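Local coordinates for protein thermotoga maritima TmcAL (Thermotoga maritima, PDB 5Y0T) that belongs to the HIGH nucleotidyl transferase family of the HUP clan and binds adenosine-5'-rp-alpha-thio-triphosphate in a pocket of its alpha/beta fold, at residues 340-345 / 418-423; 145-150 / 159-164; 330-335 / 378-383; 277-282 / 303-308. All blocks are in the same frame, centred on the assembly; numbering follows the deposited sequence.

Interaction 1: residues 340-345 / 418-423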
# COMPACT_ATOMS: atom_id res chain seq x y z
N LEU A 340 -20.82 19.20 -0.89
CA LEU A 340 -20.35 18.80 -2.22
C LEU A 340 -20.97 19.61 -3.35
O LEU A 340 -20.40 19.70 -4.44
CB LEU A 340 -20.60 17.32 -2.46
CG LEU A 340 -19.80 16.35 -1.59
CD1 LEU A 340 -20.24 14.95 -1.92
CD2 LEU A 340 -18.25 16.51 -1.79
N GLY A 341 -22.15 20.20 -3.10
CA GLY A 341 -22.79 21.00 -4.12
C GLY A 341 -24.12 21.57 -3.68
O GLY A 341 -24.74 21.09 -2.72
N PHE A 342 -24.55 22.64 -4.36
CA PHE A 342 -25.88 23.19 -4.13
C PHE A 342 -26.34 24.00 -5.33
O PHE A 342 -25.53 24.42 -6.17
CB PHE A 342 -25.92 24.05 -2.84
CG PHE A 342 -24.88 25.15 -2.78
CD1 PHE A 342 -23.59 24.88 -2.34
CD2 PHE A 342 -25.21 26.47 -3.09
CE1 PHE A 342 -22.64 25.89 -2.25
CE2 PHE A 342 -24.26 27.50 -3.01
CZ PHE A 342 -22.97 27.21 -2.58
N THR A 343 -27.65 24.19 -5.44
CA THR A 343 -28.18 25.05 -6.48
C THR A 343 -28.37 26.49 -6.02
O THR A 343 -28.29 26.79 -4.84
CB THR A 343 -29.54 24.56 -6.97
OG1 THR A 343 -30.48 24.66 -5.89
CG2 THR A 343 -29.45 23.10 -7.44
N GLU A 344 -28.72 27.35 -6.96
CA GLU A 344 -29.08 28.73 -6.64
C GLU A 344 -30.21 28.79 -5.60
O GLU A 344 -30.17 29.60 -4.65
CB GLU A 344 -29.50 29.47 -7.90
CG GLU A 344 -29.83 30.91 -7.66
CD GLU A 344 -30.14 31.65 -8.94
OE1 GLU A 344 -29.89 31.08 -10.03
OE2 GLU A 344 -30.63 32.79 -8.85
N LYS A 345 -31.20 27.94 -5.77
CA LYS A 345 -32.27 27.81 -4.79
C LYS A 345 -31.71 27.29 -3.46
O LYS A 345 -32.09 27.77 -2.39
CB LYS A 345 -33.36 26.86 -5.29
CG LYS A 345 -34.49 26.59 -4.28
CD LYS A 345 -35.32 27.86 -4.04
CE LYS A 345 -36.59 27.56 -3.23
NZ LYS A 345 -37.42 28.79 -2.96
N PRO A 418 -17.45 23.08 -4.51
CA PRO A 418 -18.82 22.55 -4.55
C PRO A 418 -19.49 22.81 -5.89
O PRO A 418 -19.42 23.94 -6.41
CB PRO A 418 -19.52 23.34 -3.45
CG PRO A 418 -18.43 23.56 -2.43
CD PRO A 418 -17.17 23.75 -3.23
N ILE A 419 -20.12 21.79 -6.45
CA ILE A 419 -20.85 21.99 -7.70
C ILE A 419 -21.90 23.07 -7.51
O ILE A 419 -22.58 23.10 -6.48
CB ILE A 419 -21.54 20.68 -8.16
CG1 ILE A 419 -20.54 19.51 -8.17
CG2 ILE A 419 -22.26 20.89 -9.52
CD1 ILE A 419 -19.25 19.81 -8.93
N PHE A 420 -22.04 23.96 -8.48
CA PHE A 420 -23.11 24.97 -8.41
C PHE A 420 -23.92 25.06 -9.71
O PHE A 420 -23.35 25.19 -10.79
CB PHE A 420 -22.54 26.36 -8.07
CG PHE A 420 -23.61 27.43 -7.96
CD1 PHE A 420 -24.38 27.53 -6.81
CD2 PHE A 420 -23.88 28.27 -9.02
CE1 PHE A 420 -25.40 28.49 -6.71
CE2 PHE A 420 -24.89 29.23 -8.93
CZ PHE A 420 -25.64 29.34 -7.78
N LEU A 421 -25.25 25.06 -9.59
CA LEU A 421 -26.11 25.17 -10.77
C LEU A 421 -27.09 26.30 -10.56
O LEU A 421 -27.72 26.38 -9.51
CB LEU A 421 -26.88 23.87 -11.02
CG LEU A 421 -26.06 22.59 -11.15
CD1 LEU A 421 -26.97 21.38 -11.39
CD2 LEU A 421 -25.07 22.73 -12.28
N ARG A 422 -27.22 27.16 -11.57
CA ARG A 422 -28.22 28.23 -11.50
C ARG A 422 -29.60 27.63 -11.68
O ARG A 422 -29.76 26.57 -12.26
CB ARG A 422 -27.95 29.29 -12.55
CG ARG A 422 -26.60 29.96 -12.37
CD ARG A 422 -26.45 31.14 -13.31
NE ARG A 422 -27.40 32.19 -12.98
CZ ARG A 422 -27.37 33.40 -13.52
NH1 ARG A 422 -26.44 33.71 -14.41
NH2 ARG A 422 -28.28 34.30 -13.17
N THR A 423 -30.61 28.30 -11.14
CA THR A 423 -31.95 27.72 -11.14
C THR A 423 -32.78 28.48 -12.17
O THR A 423 -32.43 28.51 -13.36
CB THR A 423 -32.61 27.75 -9.73
OG1 THR A 423 -32.56 29.09 -9.22
CG2 THR A 423 -31.91 26.75 -8.70
O HOH W 1 -30.71 31.83 -12.42

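Interaction 2: residues 145-150 / 159-164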
# COMPACT_ATOMS: atom_id res chain seq x y z
N TYR A 145 -33.42 -13.24 15.86
CA TYR A 145 -34.02 -14.30 16.67
C TYR A 145 -34.47 -13.75 18.02
O TYR A 145 -35.52 -14.13 18.54
CB TYR A 145 -33.03 -15.45 16.88
CG TYR A 145 -32.56 -16.08 15.58
CD1 TYR A 145 -33.41 -16.18 14.49
CD2 TYR A 145 -31.26 -16.55 15.45
CE1 TYR A 145 -32.98 -16.75 13.30
CE2 TYR A 145 -30.83 -17.12 14.27
CZ TYR A 145 -31.69 -17.22 13.20
OH TYR A 145 -31.26 -17.78 12.03
N ALA A 146 -33.67 -12.83 18.58
CA ALA A 146 -34.00 -12.25 19.87
C ALA A 146 -35.26 -11.40 19.78
O ALA A 146 -36.12 -11.43 20.68
CB ALA A 146 -32.84 -11.42 20.39
N LEU A 147 -35.39 -10.65 18.69
CA LEU A 147 -36.58 -9.83 18.46
C LEU A 147 -37.80 -10.71 18.28
O LEU A 147 -38.87 -10.43 18.83
CB LEU A 147 -36.38 -8.93 17.24
CG LEU A 147 -35.43 -7.74 17.45
CD1 LEU A 147 -35.11 -7.07 16.13
CD2 LEU A 147 -36.04 -6.73 18.41
N MET A 148 -37.64 -11.80 17.53
CA MET A 148 -38.72 -12.75 17.34
C MET A 148 -39.20 -13.31 18.66
O MET A 148 -40.40 -13.42 18.91
CB MET A 148 -38.29 -13.90 16.43
CG MET A 148 -38.09 -13.50 14.98
SD MET A 148 -37.46 -14.85 13.96
CE MET A 148 -37.33 -14.01 12.40
N ARG A 149 -38.25 -13.69 19.52
CA ARG A 149 -38.59 -14.29 20.79
C ARG A 149 -39.25 -13.24 21.68
O ARG A 149 -40.19 -13.54 22.42
CB ARG A 149 -37.35 -14.89 21.45
CG ARG A 149 -36.87 -16.17 20.78
CD ARG A 149 -35.54 -16.67 21.32
NE ARG A 149 -35.63 -17.18 22.69
CZ ARG A 149 -34.58 -17.48 23.45
NH1 ARG A 149 -33.35 -17.32 22.97
NH2 ARG A 149 -34.75 -17.94 24.68
N TYR A 150 -38.78 -12.01 21.55
CA TYR A 150 -39.39 -10.88 22.25
C TYR A 150 -40.82 -10.65 21.77
O TYR A 150 -41.74 -10.52 22.58
CB TYR A 150 -38.55 -9.61 22.04
CG TYR A 150 -38.97 -8.45 22.91
CD1 TYR A 150 -38.65 -8.42 24.26
CD2 TYR A 150 -39.70 -7.38 22.38
CE1 TYR A 150 -39.04 -7.36 25.07
CE2 TYR A 150 -40.09 -6.32 23.18
CZ TYR A 150 -39.76 -6.32 24.52
OH TYR A 150 -40.15 -5.27 25.33
N GLU A 159 -43.48 -13.56 13.10
CA GLU A 159 -43.19 -13.66 11.67
C GLU A 159 -43.00 -12.28 11.05
O GLU A 159 -42.35 -12.14 10.02
CB GLU A 159 -44.30 -14.43 10.95
CG GLU A 159 -44.28 -15.91 11.23
CD GLU A 159 -45.34 -16.68 10.46
OE1 GLU A 159 -46.17 -16.03 9.78
OE2 GLU A 159 -45.34 -17.92 10.53
N GLU A 160 -43.57 -11.26 11.68
CA GLU A 160 -43.44 -9.90 11.19
C GLU A 160 -41.98 -9.45 11.21
O GLU A 160 -41.54 -8.66 10.37
CB GLU A 160 -44.31 -8.93 12.00
CG GLU A 160 -45.07 -7.93 11.13
CD GLU A 160 -45.66 -6.77 11.93
OE1 GLU A 160 -45.74 -6.87 13.17
OE2 GLU A 160 -46.02 -5.75 11.29
N VAL A 161 -41.22 -9.98 12.16
CA VAL A 161 -39.79 -9.65 12.30
C VAL A 161 -38.99 -10.11 11.08
O VAL A 161 -37.93 -9.55 10.78
CB VAL A 161 -39.21 -10.29 13.60
CG1 VAL A 161 -37.77 -9.84 13.84
CG2 VAL A 161 -40.07 -9.91 14.80
N LEU A 162 -39.51 -11.09 10.35
CA LEU A 162 -38.86 -11.56 9.12
C LEU A 162 -38.66 -10.43 8.09
O LEU A 162 -37.83 -10.56 7.19
CB LEU A 162 -39.67 -12.69 8.49
CG LEU A 162 -39.65 -14.01 9.25
CD1 LEU A 162 -40.74 -14.96 8.74
CD2 LEU A 162 -38.28 -14.66 9.12
N LYS A 163 -39.40 -9.33 8.23
CA LYS A 163 -39.21 -8.18 7.34
C LYS A 163 -37.78 -7.64 7.43
O LYS A 163 -37.29 -6.99 6.51
CB LYS A 163 -40.21 -7.07 7.67
CG LYS A 163 -41.67 -7.39 7.32
CD LYS A 163 -42.58 -6.29 7.87
CE LYS A 163 -44.04 -6.71 7.88
NZ LYS A 163 -44.85 -5.71 8.61
N LEU A 164 -37.12 -7.92 8.54
CA LEU A 164 -35.78 -7.40 8.79
C LEU A 164 -34.72 -8.24 8.09
O LEU A 164 -33.54 -8.05 8.31
CB LEU A 164 -35.52 -7.31 10.30
CG LEU A 164 -36.41 -6.30 11.03
CD1 LEU A 164 -36.18 -6.34 12.54
CD2 LEU A 164 -36.19 -4.89 10.49

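Interaction 3: residues 330-335 / 378-383. With EDO (1,2-ethanediol), chain G.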
# COMPACT_ATOMS: atom_id res chain seq x y z
N ASN A 330 -18.09 6.54 15.97
CA ASN A 330 -19.43 5.97 16.18
C ASN A 330 -20.06 6.39 17.51
O ASN A 330 -21.20 6.05 17.80
CB ASN A 330 -19.36 4.44 16.09
CG ASN A 330 -19.30 3.96 14.66
OD1 ASN A 330 -19.47 4.76 13.73
ND2 ASN A 330 -19.06 2.65 14.47
N THR A 331 -19.29 7.12 18.29
CA THR A 331 -19.72 7.70 19.57
C THR A 331 -20.00 9.19 19.39
O THR A 331 -21.10 9.67 19.66
CB THR A 331 -18.66 7.49 20.67
OG1 THR A 331 -18.42 6.10 20.85
CG2 THR A 331 -19.13 8.08 22.00
N LYS A 332 -19.00 9.94 18.96
CA LYS A 332 -19.16 11.39 18.79
C LYS A 332 -19.74 11.79 17.43
O LYS A 332 -20.21 12.92 17.25
CB LYS A 332 -17.81 12.09 18.98
CG LYS A 332 -17.13 11.79 20.32
CD LYS A 332 -15.96 12.77 20.56
CE LYS A 332 -15.34 12.60 21.95
NZ LYS A 332 -14.22 13.56 22.16
N GLY A 333 -19.72 10.88 16.46
CA GLY A 333 -20.27 11.20 15.15
C GLY A 333 -19.33 11.99 14.26
O GLY A 333 -18.16 12.21 14.59
N PRO A 334 -19.84 12.42 13.10
CA PRO A 334 -19.14 13.32 12.17
C PRO A 334 -18.86 14.65 12.83
O PRO A 334 -19.68 15.12 13.63
CB PRO A 334 -20.14 13.48 11.01
CG PRO A 334 -21.48 13.26 11.67
CD PRO A 334 -21.21 12.13 12.66
N GLN A 335 -17.69 15.22 12.57
CA GLN A 335 -17.32 16.48 13.19
C GLN A 335 -17.51 17.68 12.25
O GLN A 335 -17.23 18.81 12.63
CB GLN A 335 -15.88 16.41 13.70
CG GLN A 335 -15.68 15.32 14.77
CD GLN A 335 -16.58 15.53 15.99
OE1 GLN A 335 -16.49 16.55 16.65
NE2 GLN A 335 -17.44 14.54 16.30
N PRO A 378 -18.16 23.10 19.74
CA PRO A 378 -17.18 22.35 20.54
C PRO A 378 -16.87 20.98 19.96
O PRO A 378 -17.10 19.95 20.60
CB PRO A 378 -17.86 22.23 21.90
CG PRO A 378 -19.33 22.18 21.55
CD PRO A 378 -19.49 23.12 20.38
N VAL A 379 -16.35 20.96 18.74
CA VAL A 379 -16.03 19.70 18.09
C VAL A 379 -14.76 19.08 18.67
O VAL A 379 -13.98 19.73 19.38
CB VAL A 379 -15.88 19.88 16.57
CG1 VAL A 379 -17.16 20.42 16.00
CG2 VAL A 379 -14.74 20.87 16.27
N ASP A 380 -14.58 17.79 18.40
CA ASP A 380 -13.35 17.10 18.74
C ASP A 380 -12.36 17.39 17.61
O ASP A 380 -12.54 16.93 16.48
CB ASP A 380 -13.62 15.60 18.88
CG ASP A 380 -12.40 14.80 19.28
OD1 ASP A 380 -11.28 15.11 18.84
OD2 ASP A 380 -12.59 13.81 20.03
N LYS A 381 -11.30 18.13 17.93
CA LYS A 381 -10.42 18.64 16.88
C LYS A 381 -9.62 17.53 16.23
O LYS A 381 -9.53 17.46 14.99
CB LYS A 381 -9.48 19.72 17.44
CG LYS A 381 -10.20 21.04 17.74
CD LYS A 381 -9.21 22.19 17.83
CE LYS A 381 -9.91 23.54 17.70
NZ LYS A 381 -10.72 23.87 18.89
N GLN A 382 -9.05 16.65 17.04
CA GLN A 382 -8.26 15.56 16.47
C GLN A 382 -9.13 14.63 15.63
O GLN A 382 -8.73 14.21 14.56
CB GLN A 382 -7.53 14.78 17.57
CG GLN A 382 -6.38 13.90 17.03
CD GLN A 382 -5.59 14.56 15.90
OE1 GLN A 382 -5.50 14.02 14.79
NE2 GLN A 382 -4.99 15.73 16.17
N LEU A 383 -10.34 14.33 16.10
CA LEU A 383 -11.25 13.47 15.35
C LEU A 383 -11.66 14.12 14.01
O LEU A 383 -11.69 13.46 12.94
CB LEU A 383 -12.49 13.15 16.18
CG LEU A 383 -13.46 12.15 15.55
CD1 LEU A 383 -12.75 10.81 15.28
CD2 LEU A 383 -14.63 11.95 16.50
C1 EDO G . -19.42 17.40 17.62
O1 EDO G . -19.42 18.50 18.54
C2 EDO G . -20.06 16.17 18.28
O2 EDO G . -19.04 15.40 18.96

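Interaction 4: residues 277-282 / 303-308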
# COMPACT_ATOMS: atom_id res chain seq x y z
N GLU A 277 -13.31 -12.89 14.62
CA GLU A 277 -13.69 -14.21 14.13
C GLU A 277 -12.66 -14.85 13.21
O GLU A 277 -13.03 -15.51 12.24
CB GLU A 277 -15.03 -14.14 13.39
CG GLU A 277 -16.20 -13.67 14.24
CD GLU A 277 -17.50 -13.71 13.46
OE1 GLU A 277 -17.95 -14.83 13.11
OE2 GLU A 277 -18.07 -12.63 13.21
N GLY A 278 -11.38 -14.65 13.51
CA GLY A 278 -10.31 -15.23 12.73
C GLY A 278 -10.05 -14.59 11.37
O GLY A 278 -9.32 -15.15 10.55
N LEU A 279 -10.62 -13.41 11.12
CA LEU A 279 -10.48 -12.76 9.82
C LEU A 279 -9.07 -12.24 9.56
O LEU A 279 -8.67 -12.09 8.40
CB LEU A 279 -11.48 -11.61 9.68
CG LEU A 279 -12.87 -12.08 9.25
CD1 LEU A 279 -13.95 -11.06 9.59
CD2 LEU A 279 -12.88 -12.37 7.75
N GLU A 280 -8.32 -11.96 10.62
CA GLU A 280 -6.96 -11.47 10.45
C GLU A 280 -6.14 -12.54 9.74
O GLU A 280 -5.45 -12.25 8.75
CB GLU A 280 -6.31 -11.09 11.78
CG GLU A 280 -7.02 -9.97 12.53
CD GLU A 280 -8.06 -10.49 13.51
OE1 GLU A 280 -8.50 -11.65 13.36
OE2 GLU A 280 -8.44 -9.75 14.45
N LYS A 281 -6.24 -13.77 10.24
CA LYS A 281 -5.50 -14.89 9.66
C LYS A 281 -5.96 -15.18 8.24
O LYS A 281 -5.15 -15.48 7.37
CB LYS A 281 -5.63 -16.15 10.53
CG LYS A 281 -4.81 -17.34 10.03
CD LYS A 281 -4.85 -18.52 11.01
CE LYS A 281 -3.92 -19.65 10.58
NZ LYS A 281 -3.98 -20.81 11.54
N ARG A 282 -7.26 -15.06 8.00
CA ARG A 282 -7.79 -15.31 6.66
C ARG A 282 -7.27 -14.27 5.66
O ARG A 282 -6.89 -14.61 4.54
CB ARG A 282 -9.33 -15.34 6.68
CG ARG A 282 -9.89 -16.51 7.53
CD ARG A 282 -11.40 -16.57 7.49
NE ARG A 282 -11.89 -17.07 6.22
CZ ARG A 282 -12.12 -18.35 5.96
NH1 ARG A 282 -11.92 -19.27 6.91
NH2 ARG A 282 -12.56 -18.72 4.76
N LYS A 303 -19.14 -19.41 4.90
CA LYS A 303 -20.53 -19.36 5.31
C LYS A 303 -20.83 -18.12 6.15
O LYS A 303 -21.80 -17.40 5.88
CB LYS A 303 -20.89 -20.63 6.09
CG LYS A 303 -22.35 -20.74 6.50
CD LYS A 303 -22.60 -22.02 7.31
CE LYS A 303 -24.05 -22.10 7.76
NZ LYS A 303 -24.46 -20.87 8.49
N ARG A 304 -19.99 -17.84 7.14
CA ARG A 304 -20.30 -16.77 8.09
C ARG A 304 -19.90 -15.38 7.61
O ARG A 304 -20.15 -14.40 8.31
CB ARG A 304 -19.65 -17.06 9.45
CG ARG A 304 -18.14 -17.22 9.42
CD ARG A 304 -17.64 -17.95 10.67
NE ARG A 304 -16.18 -18.00 10.73
CZ ARG A 304 -15.43 -18.86 10.05
NH1 ARG A 304 -15.99 -19.75 9.24
NH2 ARG A 304 -14.11 -18.82 10.17
N PHE A 305 -19.28 -15.27 6.43
CA PHE A 305 -18.92 -13.94 5.92
C PHE A 305 -19.57 -13.61 4.58
O PHE A 305 -19.53 -14.40 3.65
CB PHE A 305 -17.40 -13.82 5.78
CG PHE A 305 -16.65 -14.21 7.02
CD1 PHE A 305 -16.88 -13.56 8.22
CD2 PHE A 305 -15.70 -15.23 6.98
CE1 PHE A 305 -16.20 -13.93 9.36
CE2 PHE A 305 -15.00 -15.59 8.12
CZ PHE A 305 -15.25 -14.94 9.31
N THR A 306 -20.19 -12.44 4.51
CA THR A 306 -20.67 -11.91 3.24
C THR A 306 -19.54 -11.23 2.45
O THR A 306 -18.54 -10.81 3.03
CB THR A 306 -21.79 -10.89 3.45
OG1 THR A 306 -21.25 -9.71 4.04
CG2 THR A 306 -22.88 -11.47 4.34
N PHE A 307 -19.71 -11.14 1.14
CA PHE A 307 -18.72 -10.46 0.31
C PHE A 307 -18.60 -8.99 0.71
O PHE A 307 -17.51 -8.44 0.72
CB PHE A 307 -19.09 -10.59 -1.18
CG PHE A 307 -18.71 -11.91 -1.77
CD1 PHE A 307 -17.37 -12.26 -1.91
CD2 PHE A 307 -19.68 -12.81 -2.18
CE1 PHE A 307 -17.01 -13.49 -2.45
CE2 PHE A 307 -19.33 -14.05 -2.72
CZ PHE A 307 -17.99 -14.39 -2.85
N SER A 308 -19.73 -8.37 1.05
CA SER A 308 -19.72 -6.95 1.42
C SER A 308 -18.92 -6.70 2.69
O SER A 308 -18.24 -5.68 2.82
CB SER A 308 -21.14 -6.43 1.58
OG SER A 308 -21.71 -6.14 0.32

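Interaction 1: residues 340-345 / 418-423
The rings of Phe342 and Phe420 meet as an offset edge-to-face pair: the edge of Phe420 is turned toward the face of Phe342, with the planes at 74° and the centroids 5.7 Å apart. Phe342 CD2 lies in the plane of the Phe420 ring, at its edge, while the closest carbons are Phe342 CE2 and Phe420 CD1 at 3.8 Å. Pro418 CB reaches the Phe342 ring obliquely. The backbones beneath form a parallel strand pair. Phe342 N donates to Ile419 O at 2.9 Å, and two residues on, Glu344 N binds Leu421 O at the same length; between them the bond from Leu421 N to Phe342 O is weak at 3.5 Å. Beyond the strands the pairing passes to a side chain. With CG anti to the backbone N (chi1 -178°) and an extended chain, Glu344 carries OE1 to Thr423 N, 3.1 Å away, which meets the carboxylate on its anti side and 35° out of plane. A water donates to Glu344 OE1 at 2.6 Å and accepts a weak bond from Arg422 NE. Strand 337-343 also pairs antiparallel with strand 66-70, where Leu340 and Gly341 share Val67 in a classic beta bulge. Ile419 and Leu421 pack on helix 52-61, whereas Phe342 and Phe420, on the opposite face of the sheet, touch Arg347 of helix 346-356.

Interaction 2: residues 145-150 / 159-164
A helix, a short loop and a 3-10 segment packed back on the helix make up this contact: after helix 139-153 the polypeptide reverses, and residues 159-164 come to lie against Leu147 and Met148 of the helix it has just left. The two sides are held together by side-chain carbons, with no hydrogen bond between them. Val161, just ahead of the 3-10 residues 162-164, wedges between the two helix side chains. Its CG1, anti to the backbone N (chi1 -174°), sits 3.8 Å from Leu147 CB, and its CB lies 3.7 Å from Met148 CG, the two side chains crossing obliquely. Further along, Leu164 crosses Leu147 at about a right angle, with Leu164 CD1 3.8 Å from Leu147 CD1; both leucines also touch Val114 of helix 108-120, which extends the apolar patch. The returning segment is organised by i to i+3 backbone bonds, such as Leu164 N to Val161 O at 2.9 Å, and Lys163 fixes it beside helix 108-120 through a cation-pi contact with Phe110. Met148, extended beyond CG, spans to the exposed Leu162, whose side chain it crosses at about a right angle, and presses its CE against Leu162 CD2 at 3.5 Å, tighter than a usual carbon contact.

Interaction 3: residues 330-335 / 378-383
Lys332 and Asp380 meet at about a right angle, the extended lysine chain bringing NZ to within 2.7 Å of Asp380 OD2 in a salt bridge. The ammonium approaches the anti side of this oxygen, 29° out of the carboxylate plane, and Lys328 supplies a second positive partner to the same atom. Gln335 and Leu383 also cross at about a right angle, with Gln335 NE2 3.8 Å from Leu383 CD2. A bend at chi2 (-59°) folds the glutamine so that both ends of its amide work. OE1 accepts from Asp380 N at 2.9 Å, the donor standing above the carbonyl plane, and NE2 donates to Gly333 O at 3.0 Å. The contact thus joins the end of helix 323-332, where Gly333 leaves helical geometry with positive phi, to the start of helix 381-399, where Asp380 is the N-cap. Asp380 OD1 accepts from Leu383 N at 3.0 Å, from above the carboxylate plane, leaving OD2 to the lysines. A 1,2-ethanediol, probably from the crystallisation liquor, takes a bond from Gln335 NE2 to its O2 at 3.2 Å and bonds weakly to Lys332 O and Pro378 O. Gln335 O is buried here without a partner in the model.

Interaction 4: residues 277-282 / 303-308
Arg282, which touches Phe305, is held from beyond the contact: its NE is hydrogen-bonded to Val300 O and its NH2 weakly to Cys299 O. Arg282 CD lies 3.8 Å from Phe305 CE2, its guanidinium plane 48° from the ring. The contact joins the N-terminal ends of helices 279-289 and 307-318, bridged by side chains; Gly278 is the N-cap of the first helix and Thr306 that of the second, where its hydroxyl caps Arg309 N. Between them the Phe305 ring is covered on both faces. Leu279 CD2 makes a CH-pi contact 3.8 Å from the centroid of the Phe305 ring, 10° off its normal, and Leu279 CD1 adds an apolar contact with Phe305 CE1 at 3.7 Å. The opposite face carries the CG of the neighbouring Arg304. That carbon lies between the backbone N and the carbonyl carbon (chi1 59°), and the chain, extended as far as NE, then runs on past the ring until Phe305 CE2 lies over the guanidinium toward its rim. At the edge of the ring, in its plane, Glu277 O comes to 3.7 Å from Phe305 CZ. The side chains of Glu277 and Arg304 slide past each other in opposite directions, with Glu277 OE1 and Arg304 NE 4.3 Å apart and beyond a salt bridge; the firmer partner of Glu277 is Arg309. The two guanidinium groups approach with Arg282 NH1 and Arg304 NH2 4.0 Å apart.

In the fold
None of the four contacts is wholly buried, yet they hold the fold by different means. Interaction 1 is the one strand pairing, dominated by backbone bonds, and lies across the chain's centre from interactions 2 and 4. Interaction 2 relies on apolar side chains between elements close in sequence, while interaction 4 adds to a ring sandwiched between aliphatic groups the charged Glu277 and Arg282, whose firm partners lie outside the contact. Interaction 3 ties two helix ends by a salt bridge and hydrogen bonds of a glutamine side-chain amide. Helix 323-332 of interaction 3 is followed in the chain by strand 337-343 of interaction 1, and preceded by helix 307-318 of interaction 4. Interactions 2 and 4 come nearest, about 8 Å between closest atoms, without touching.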